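Local coordinates for MTH396 protein (Methanothermobacter thermautotrophicus, PDB 1NXH) that is of unknown function, forms a disulfide-linked homodimer and may belong with the Eha energy-converting hydrogenase, at residues A[22-27]-A[54-59]; A[93-98]-A[118-123]. All blocks are in the same frame, centred on the assembly; numbering follows the deposited sequence.

How the interactions relate
From the N terminus, helix 18-25 comes first, and interaction 1 joins its end to helix 49-60, closing a loop of 26 residues that contains helix 36-46. The chain then runs through helices 63-74 and 77-83, which carry C66 and C78 of the interchain disulfides, before interaction 2 pairs helix 89-104 with helix 109-124 across 19 intervening residues. The two closures follow in series, neither nesting nor crossing. The centres of interaction 1 and interaction 2 are about 27 Å apart, on opposite sides of the chain's centre. The nearest atoms of interactions 1 and 2 are about 15 Å apart. Both reach the second subunit, illustrating how separate local closures in an all-helical chain can share one dimer.

Interaction 1: residues A[22-27]-A[54-59]; sequences EDVVKP and ALHPRF
One face of the F59 ring is taken by V24, whose CG2 stands over the middle of the ring, 3.9 Å from its centroid and only 12° off the normal: a CH-pi contact between side chains that reach out to each other from their own helices. V24 CG1 is also 3.9 Å from F59 CE1, and the backbone O of D23 approaches F59 CZ obliquely. The H56 ring is met at its edge. D23 OD1 lies near the imidazole plane, 3.5 Å from H56 NE2, with the carboxylate turned 35° against the ring, while V24 CG2 is a looser, oblique neighbour at 4.5 Å from H56 CD2. F59 owes its reach to a CG anti to the backbone N (chi1 -177°), which extends the ring from helix 49-60 across to helix 18-25.

Other aromatic residues complete the setting: W20 meets the H56 ring obliquely, and W79 of the second subunit stacks with F59. The contact thus joins two helices of one chain beside the dimer interface. Its apolar half rests on valine and phenylalanine. In the polar half, H56 NE2 is weakly hydrogen-bonded to R19 O. D23 OD1, near the ring plane but not hydrogen-bonded to it, would probably favour a protonated imidazole through its charge.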
ATOM      1  N   GLU A  22     -17.249  -0.206  13.968  1.00 63.02           N
ATOM      2  CA  GLU A  22     -17.206  -1.196  12.913  1.00 63.02           C
ATOM      3  C   GLU A  22     -16.471  -0.793  11.641  1.00 63.02           C
ATOM      4  O   GLU A  22     -15.884  -1.640  10.978  1.00 63.02           O
ATOM      5  CB  GLU A  22     -18.632  -1.594  12.557  1.00106.04           C
ATOM      6  CG  GLU A  22     -19.250  -2.562  13.518  1.00106.04           C
ATOM      7  CD  GLU A  22     -18.686  -3.950  13.334  1.00106.04           C
ATOM      8  OE1 GLU A  22     -17.448  -4.106  13.434  1.00106.04           O
ATOM      9  OE2 GLU A  22     -19.479  -4.881  13.083  1.00106.04           O
ATOM     10  N   ASP A  23     -16.508   0.492  11.303  1.00 69.03           N
ATOM     11  CA  ASP A  23     -15.884   0.980  10.075  1.00 69.03           C
ATOM     12  C   ASP A  23     -14.535   1.676  10.231  1.00 69.03           C
ATOM     13  O   ASP A  23     -13.795   1.838   9.258  1.00 69.03           O
ATOM     14  CB  ASP A  23     -16.832   1.958   9.370  1.00 75.85           C
ATOM     15  CG  ASP A  23     -18.149   1.324   8.990  1.00 75.85           C
ATOM     16  OD1 ASP A  23     -18.967   2.007   8.337  1.00 75.85           O
ATOM     17  OD2 ASP A  23     -18.366   0.149   9.346  1.00 75.85           O
ATOM     18  N   VAL A  24     -14.202   2.068  11.450  1.00 33.06           N
ATOM     19  CA  VAL A  24     -12.982   2.817  11.659  1.00 33.06           C
ATOM     20  C   VAL A  24     -12.092   2.351  12.791  1.00 33.06           C
ATOM     21  O   VAL A  24     -10.997   1.840  12.572  1.00 33.06           O
ATOM     22  CB  VAL A  24     -13.330   4.284  11.941  1.00 30.20           C
ATOM     23  CG1 VAL A  24     -12.076   5.136  11.902  1.00 30.20           C
ATOM     24  CG2 VAL A  24     -14.395   4.764  10.955  1.00 30.20           C
ATOM     25  N   VAL A  25     -12.565   2.562  14.012  1.00 68.38           N
ATOM     26  CA  VAL A  25     -11.806   2.218  15.207  1.00 68.38           C
ATOM     27  C   VAL A  25     -11.286   0.782  15.225  1.00 68.38           C
ATOM     28  O   VAL A  25     -10.109   0.540  15.508  1.00 68.38           O
ATOM     29  CB  VAL A  25     -12.655   2.471  16.482  1.00 29.76           C
ATOM     30  CG1 VAL A  25     -11.883   3.379  17.449  1.00 29.76           C
ATOM     31  CG2 VAL A  25     -14.010   3.104  16.105  1.00 29.76           C
ATOM     32  N   LYS A  26     -12.169  -0.158  14.915  1.00 57.01           N
ATOM     33  CA  LYS A  26     -11.830  -1.576  14.900  1.00 57.01           C
ATOM     34  C   LYS A  26     -11.014  -1.914  13.652  1.00 57.01           C
ATOM     35  O   LYS A  26      -9.880  -2.383  13.751  1.00 57.01           O
ATOM     36  CB  LYS A  26     -13.127  -2.392  14.945  1.00 91.74           C
ATOM     37  CG  LYS A  26     -12.982  -3.888  15.096  1.00 91.74           C
ATOM     38  CD  LYS A  26     -14.363  -4.550  15.210  1.00 91.74           C
ATOM     39  CE  LYS A  26     -15.156  -4.037  16.414  1.00 91.74           C
ATOM     40  NZ  LYS A  26     -16.463  -4.734  16.569  1.00 91.74           N
ATOM     41  N   PRO A  27     -11.581  -1.670  12.458  1.00 67.19           N
ATOM     42  CA  PRO A  27     -10.898  -1.945  11.191  1.00 67.19           C
ATOM     43  C   PRO A  27      -9.425  -1.508  11.175  1.00 67.19           C
ATOM     44  O   PRO A  27      -8.563  -2.250  10.713  1.00 67.19           O
ATOM     45  CB  PRO A  27     -11.737  -1.170  10.183  1.00 78.58           C
ATOM     46  CG  PRO A  27     -13.104  -1.326  10.736  1.00 78.58           C
ATOM     47  CD  PRO A  27     -12.895  -1.047  12.205  1.00 78.58           C
ATOM     48  N   ALA A  54     -17.876  15.001  11.703  1.00 45.76           N
ATOM     49  CA  ALA A  54     -17.585  15.418  10.331  1.00 45.76           C
ATOM     50  C   ALA A  54     -16.833  14.306   9.592  1.00 45.76           C
ATOM     51  O   ALA A  54     -16.947  14.165   8.371  1.00 45.76           O
ATOM     52  CB  ALA A  54     -16.737  16.702  10.343  1.00 23.45           C
ATOM     53  N   LEU A  55     -16.083  13.516  10.354  1.00 41.90           N
ATOM     54  CA  LEU A  55     -15.276  12.428   9.820  1.00 41.90           C
ATOM     55  C   LEU A  55     -15.934  11.305   9.037  1.00 41.90           C
ATOM     56  O   LEU A  55     -15.611  11.083   7.864  1.00 41.90           O
ATOM     57  CB  LEU A  55     -14.469  11.794  10.944  1.00 12.47           C
ATOM     58  CG  LEU A  55     -13.040  12.300  11.058  1.00 12.47           C
ATOM     59  CD1 LEU A  55     -12.287  11.464  12.076  1.00 12.47           C
ATOM     60  CD2 LEU A  55     -12.375  12.196   9.702  1.00 12.47           C
ATOM     61  N   HIS A  56     -16.844  10.585   9.681  1.00 32.63           N
ATOM     62  CA  HIS A  56     -17.486   9.445   9.032  1.00 32.63           C
ATOM     63  C   HIS A  56     -17.905   9.651   7.582  1.00 32.63           C
ATOM     64  O   HIS A  56     -17.405   8.979   6.693  1.00 32.63           O
ATOM     65  CB  HIS A  56     -18.665   8.953   9.859  1.00 53.11           C
ATOM     66  CG  HIS A  56     -18.947   7.500   9.654  1.00 53.11           C
ATOM     67  ND1 HIS A  56     -19.682   7.028   8.587  1.00 53.11           N
ATOM     68  CD2 HIS A  56     -18.499   6.407  10.316  1.00 53.11           C
ATOM     69  CE1 HIS A  56     -19.672   5.707   8.598  1.00 53.11           C
ATOM     70  NE2 HIS A  56     -18.961   5.305   9.636  1.00 53.11           N
ATOM     71  N   PRO A  57     -18.830  10.576   7.321  1.00 27.64           N
ATOM     72  CA  PRO A  57     -19.228  10.781   5.925  1.00 27.64           C
ATOM     73  C   PRO A  57     -17.976  10.878   5.050  1.00 27.64           C
ATOM     74  O   PRO A  57     -17.842  10.174   4.040  1.00 27.64           O
ATOM     75  CB  PRO A  57     -19.978  12.114   5.964  1.00 21.44           C
ATOM     76  CG  PRO A  57     -20.534  12.166   7.323  1.00 21.44           C
ATOM     77  CD  PRO A  57     -19.430  11.594   8.201  1.00 21.44           C
ATOM     78  N   ARG A  58     -17.066  11.762   5.459  1.00 30.25           N
ATOM     79  CA  ARG A  58     -15.827  12.001   4.738  1.00 30.25           C
ATOM     80  C   ARG A  58     -15.085  10.702   4.588  1.00 30.25           C
ATOM     81  O   ARG A  58     -14.431  10.451   3.577  1.00 30.25           O
ATOM     82  CB  ARG A  58     -14.964  12.999   5.493  1.00 49.24           C
ATOM     83  CG  ARG A  58     -13.928  13.641   4.629  1.00 49.24           C
ATOM     84  CD  ARG A  58     -13.346  14.821   5.334  1.00 49.24           C
ATOM     85  NE  ARG A  58     -12.323  14.435   6.298  1.00 49.24           N
ATOM     86  CZ  ARG A  58     -12.241  14.919   7.537  1.00 49.24           C
ATOM     87  NH1 ARG A  58     -13.133  15.806   7.973  1.00 49.24           N
ATOM     88  NH2 ARG A  58     -11.246  14.541   8.337  1.00 49.24           N
ATOM     89  N   PHE A  59     -15.206   9.870   5.610  1.00 22.46           N
ATOM     90  CA  PHE A  59     -14.551   8.573   5.623  1.00 22.46           C
ATOM     91  C   PHE A  59     -15.184   7.619   4.612  1.00 22.46           C
ATOM     92  O   PHE A  59     -14.482   6.891   3.914  1.00 22.46           O
ATOM     93  CB  PHE A  59     -14.643   7.971   7.015  1.00 36.73           C
ATOM     94  CG  PHE A  59     -13.930   6.667   7.150  1.00 36.73           C
ATOM     95  CD1 PHE A  59     -12.716   6.594   7.823  1.00 36.73           C
ATOM     96  CD2 PHE A  59     -14.473   5.497   6.608  1.00 36.73           C
ATOM     97  CE1 PHE A  59     -12.049   5.370   7.960  1.00 36.73           C
ATOM     98  CE2 PHE A  59     -13.811   4.255   6.738  1.00 36.73           C
ATOM     99  CZ  PHE A  59     -12.599   4.195   7.415  1.00 36.73           C
TER

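Interaction 2: residues A[93-98]-A[118-123]; sequences EALKDE and RRLHEI
L95 of helix 89-104 sends its two methyl branches to different parts of helix 109-124. Its CG is anti to the backbone N (chi1 -179°), and the next torsion splits the branches: CD1 lies 3.8 Å from R119 CB, whereas CD2 lies 4.3 Å from L120 CB and 4.4 Å from I123 CD1. The side chains of L95 and R119 pass antiparallel, alongside one another, so the leucine meets mainly the base of the arginine, its CD1 also lying obliquely beside the guanidinium. R119 runs on extended through chi2 and then bends at chi3 (-39°), which brings its charged end beside E98.

These side chains fill one side of an antiparallel helical hairpin, a common element of all-helical folds. Its segment axes come within 11.0 Å and their directions differ by 161°, while the CA atoms of L95 and R119 are 7.7 Å apart. L75 also packs on L95, and L120 and I123 share I87 as a neighbour. E31 of the second subunit packs against L120, and K46 of the second subunit hydrogen-bonds through its NZ to I123 O.

At the outer margin, E98 and R119 reach across from their own helices and form a salt bridge between OE1 and NH1, its exact geometry doubtful because NH1 is placed too close to the carboxylate in the model. The other terminal nitrogen of R119, NH2, is engaged by E115 OE1, which probably limits the turning of the guanidinium. If an alanine replaced R119, E98 would probably lose its positive mate across the hairpin, and E115 the charge it pairs with along the same helix.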
ATOM      1  N   GLU A  93      -6.700  -0.474 -14.166  1.00 28.40           N
ATOM      2  CA  GLU A  93      -7.832   0.232 -13.594  1.00 28.40           C
ATOM      3  C   GLU A  93      -9.016  -0.705 -13.436  1.00 28.40           C
ATOM      4  O   GLU A  93      -9.629  -0.785 -12.363  1.00 28.40           O
ATOM      5  CB  GLU A  93      -8.208   1.421 -14.469  1.00 84.55           C
ATOM      6  CG  GLU A  93      -8.680   2.629 -13.671  1.00 84.55           C
ATOM      7  CD  GLU A  93      -7.555   3.277 -12.872  1.00 84.55           C
ATOM      8  OE1 GLU A  93      -6.508   3.602 -13.475  1.00 84.55           O
ATOM      9  OE2 GLU A  93      -7.717   3.470 -11.646  1.00 84.55           O
ATOM     10  N   ALA A  94      -9.325  -1.426 -14.508  1.00 42.09           N
ATOM     11  CA  ALA A  94     -10.426  -2.382 -14.500  1.00 42.09           C
ATOM     12  C   ALA A  94     -10.297  -3.302 -13.305  1.00 42.09           C
ATOM     13  O   ALA A  94     -11.227  -3.425 -12.512  1.00 42.09           O
ATOM     14  CB  ALA A  94     -10.407  -3.201 -15.767  1.00 41.76           C
ATOM     15  N   LEU A  95      -9.131  -3.937 -13.189  1.00 26.96           N
ATOM     16  CA  LEU A  95      -8.843  -4.862 -12.101  1.00 26.96           C
ATOM     17  C   LEU A  95      -9.053  -4.244 -10.726  1.00 26.96           C
ATOM     18  O   LEU A  95      -9.639  -4.866  -9.820  1.00 26.96           O
ATOM     19  CB  LEU A  95      -7.404  -5.358 -12.196  1.00 17.71           C
ATOM     20  CG  LEU A  95      -7.025  -6.366 -11.099  1.00 17.71           C
ATOM     21  CD1 LEU A  95      -7.929  -7.611 -11.193  1.00 17.71           C
ATOM     22  CD2 LEU A  95      -5.554  -6.751 -11.242  1.00 17.71           C
ATOM     23  N   LYS A  96      -8.564  -3.020 -10.563  1.00 38.74           N
ATOM     24  CA  LYS A  96      -8.714  -2.343  -9.286  1.00 38.74           C
ATOM     25  C   LYS A  96     -10.192  -2.087  -9.025  1.00 38.74           C
ATOM     26  O   LYS A  96     -10.650  -2.155  -7.881  1.00 38.74           O
ATOM     27  CB  LYS A  96      -7.909  -1.040  -9.293  1.00 38.56           C
ATOM     28  CG  LYS A  96      -6.397  -1.279  -9.197  1.00 38.56           C
ATOM     29  CD  LYS A  96      -5.580  -0.224  -9.944  1.00 38.56           C
ATOM     30  CE  LYS A  96      -5.636   1.145  -9.258  1.00 38.56           C
ATOM     31  NZ  LYS A  96      -4.952   2.204 -10.068  1.00 38.56           N
ATOM     32  N   ASP A  97     -10.944  -1.825 -10.093  1.00 25.52           N
ATOM     33  CA  ASP A  97     -12.368  -1.566  -9.958  1.00 25.52           C
ATOM     34  C   ASP A  97     -13.095  -2.749  -9.347  1.00 25.52           C
ATOM     35  O   ASP A  97     -13.685  -2.650  -8.262  1.00 25.52           O
ATOM     36  CB  ASP A  97     -12.990  -1.250 -11.314  1.00 54.29           C
ATOM     37  CG  ASP A  97     -12.569   0.097 -11.840  1.00 54.29           C
ATOM     38  OD1 ASP A  97     -12.327   0.997 -11.012  1.00 54.29           O
ATOM     39  OD2 ASP A  97     -12.494   0.266 -13.076  1.00 54.29           O
ATOM     40  N   GLU A  98     -13.052  -3.870 -10.060  1.00 30.21           N
ATOM     41  CA  GLU A  98     -13.709  -5.089  -9.619  1.00 30.21           C
ATOM     42  C   GLU A  98     -13.310  -5.567  -8.240  1.00 30.21           C
ATOM     43  O   GLU A  98     -14.178  -6.011  -7.488  1.00 30.21           O
ATOM     44  CB  GLU A  98     -13.479  -6.204 -10.625  1.00 80.09           C
ATOM     45  CG  GLU A  98     -12.164  -6.132 -11.323  1.00 80.09           C
ATOM     46  CD  GLU A  98     -12.105  -7.130 -12.435  1.00 80.09           C
ATOM     47  OE1 GLU A  98     -13.140  -7.293 -13.117  1.00 80.09           O
ATOM     48  OE2 GLU A  98     -11.038  -7.751 -12.635  1.00 80.09           O
ATOM     49  N   ARG A 118      -5.007 -13.486  -8.269  1.00 40.36           N
ATOM     50  CA  ARG A 118      -5.427 -14.458  -9.274  1.00 40.36           C
ATOM     51  C   ARG A 118      -5.702 -13.824 -10.642  1.00 40.36           C
ATOM     52  O   ARG A 118      -5.031 -14.149 -11.631  1.00 40.36           O
ATOM     53  CB  ARG A 118      -6.678 -15.226  -8.800  1.00 64.14           C
ATOM     54  CG  ARG A 118      -6.388 -16.372  -7.811  1.00 64.14           C
ATOM     55  CD  ARG A 118      -7.513 -17.431  -7.750  1.00 64.14           C
ATOM     56  NE  ARG A 118      -8.686 -17.015  -6.970  1.00 64.14           N
ATOM     57  CZ  ARG A 118      -8.720 -16.890  -5.641  1.00 64.14           C
ATOM     58  NH1 ARG A 118      -7.641 -17.149  -4.909  1.00 64.14           N
ATOM     59  NH2 ARG A 118      -9.837 -16.492  -5.042  1.00 64.14           N
ATOM     60  N   ARG A 119      -6.679 -12.919 -10.707  1.00 51.46           N
ATOM     61  CA  ARG A 119      -6.996 -12.303 -11.982  1.00 51.46           C
ATOM     62  C   ARG A 119      -5.785 -11.592 -12.571  1.00 51.46           C
ATOM     63  O   ARG A 119      -5.691 -11.427 -13.781  1.00 51.46           O
ATOM     64  CB  ARG A 119      -8.177 -11.345 -11.850  1.00 71.37           C
ATOM     65  CG  ARG A 119      -9.045 -11.334 -13.122  1.00 71.37           C
ATOM     66  CD  ARG A 119     -10.350 -10.579 -12.918  1.00 71.37           C
ATOM     67  NE  ARG A 119     -10.909 -10.849 -11.591  1.00 71.37           N
ATOM     68  CZ  ARG A 119     -12.100 -10.429 -11.165  1.00 71.37           C
ATOM     69  NH1 ARG A 119     -12.883  -9.713 -11.963  1.00 71.37           N
ATOM     70  NH2 ARG A 119     -12.509 -10.721  -9.932  1.00 71.37           N
ATOM     71  N   LEU A 120      -4.853 -11.184 -11.716  1.00 52.11           N
ATOM     72  CA  LEU A 120      -3.640 -10.520 -12.178  1.00 52.11           C
ATOM     73  C   LEU A 120      -2.810 -11.513 -12.960  1.00 52.11           C
ATOM     74  O   LEU A 120      -2.513 -11.300 -14.137  1.00 52.11           O
ATOM     75  CB  LEU A 120      -2.801 -10.018 -11.002  1.00 31.70           C
ATOM     76  CG  LEU A 120      -1.435  -9.475 -11.455  1.00 31.70           C
ATOM     77  CD1 LEU A 120      -1.663  -8.285 -12.351  1.00 31.70           C
ATOM     78  CD2 LEU A 120      -0.568  -9.074 -10.267  1.00 31.70           C
ATOM     79  N   HIS A 121      -2.417 -12.589 -12.279  1.00 47.77           N
ATOM     80  CA  HIS A 121      -1.625 -13.659 -12.889  1.00 47.77           C
ATOM     81  C   HIS A 121      -2.227 -13.973 -14.241  1.00 47.77           C
ATOM     82  O   HIS A 121      -1.524 -14.131 -15.241  1.00 47.77           O
ATOM     83  CB  HIS A 121      -1.660 -14.917 -12.016  1.00 98.30           C
ATOM     84  CG  HIS A 121      -0.795 -14.829 -10.801  1.00 98.30           C
ATOM     85  ND1 HIS A 121       0.581 -14.789 -10.870  1.00 98.30           N
ATOM     86  CD2 HIS A 121      -1.107 -14.739  -9.487  1.00 98.30           C
ATOM     87  CE1 HIS A 121       1.080 -14.675  -9.651  1.00 98.30           C
ATOM     88  NE2 HIS A 121       0.077 -14.643  -8.793  1.00 98.30           N
ATOM     89  N   GLU A 122      -3.550 -14.052 -14.253  1.00 57.22           N
ATOM     90  CA  GLU A 122      -4.288 -14.330 -15.465  1.00 57.22           C
ATOM     91  C   GLU A 122      -3.803 -13.366 -16.535  1.00 57.22           C
ATOM     92  O   GLU A 122      -3.241 -13.772 -17.550  1.00 57.22           O
ATOM     93  CB  GLU A 122      -5.770 -14.121 -15.196  1.00 71.19           C
ATOM     94  CG  GLU A 122      -6.679 -14.741 -16.210  1.00 71.19           C
ATOM     95  CD  GLU A 122      -7.937 -15.254 -15.561  1.00 71.19           C
ATOM     96  OE1 GLU A 122      -8.527 -14.485 -14.775  1.00 71.19           O
ATOM     97  OE2 GLU A 122      -8.330 -16.416 -15.824  1.00 71.19           O
ATOM     98  N   ILE A 123      -4.006 -12.079 -16.282  1.00 45.88           N
ATOM     99  CA  ILE A 123      -3.608 -11.029 -17.204  1.00 45.88           C
ATOM    100  C   ILE A 123      -2.167 -11.190 -17.652  1.00 45.88           C
ATOM    101  O   ILE A 123      -1.873 -11.189 -18.848  1.00 45.88           O
ATOM    102  CB  ILE A 123      -3.777  -9.646 -16.549  1.00 25.89           C
ATOM    103  CG1 ILE A 123      -5.255  -9.394 -16.247  1.00 25.89           C
ATOM    104  CG2 ILE A 123      -3.254  -8.557 -17.472  1.00 25.89           C
ATOM    105  CD1 ILE A 123      -5.500  -8.180 -15.389  1.00 25.89           C
TER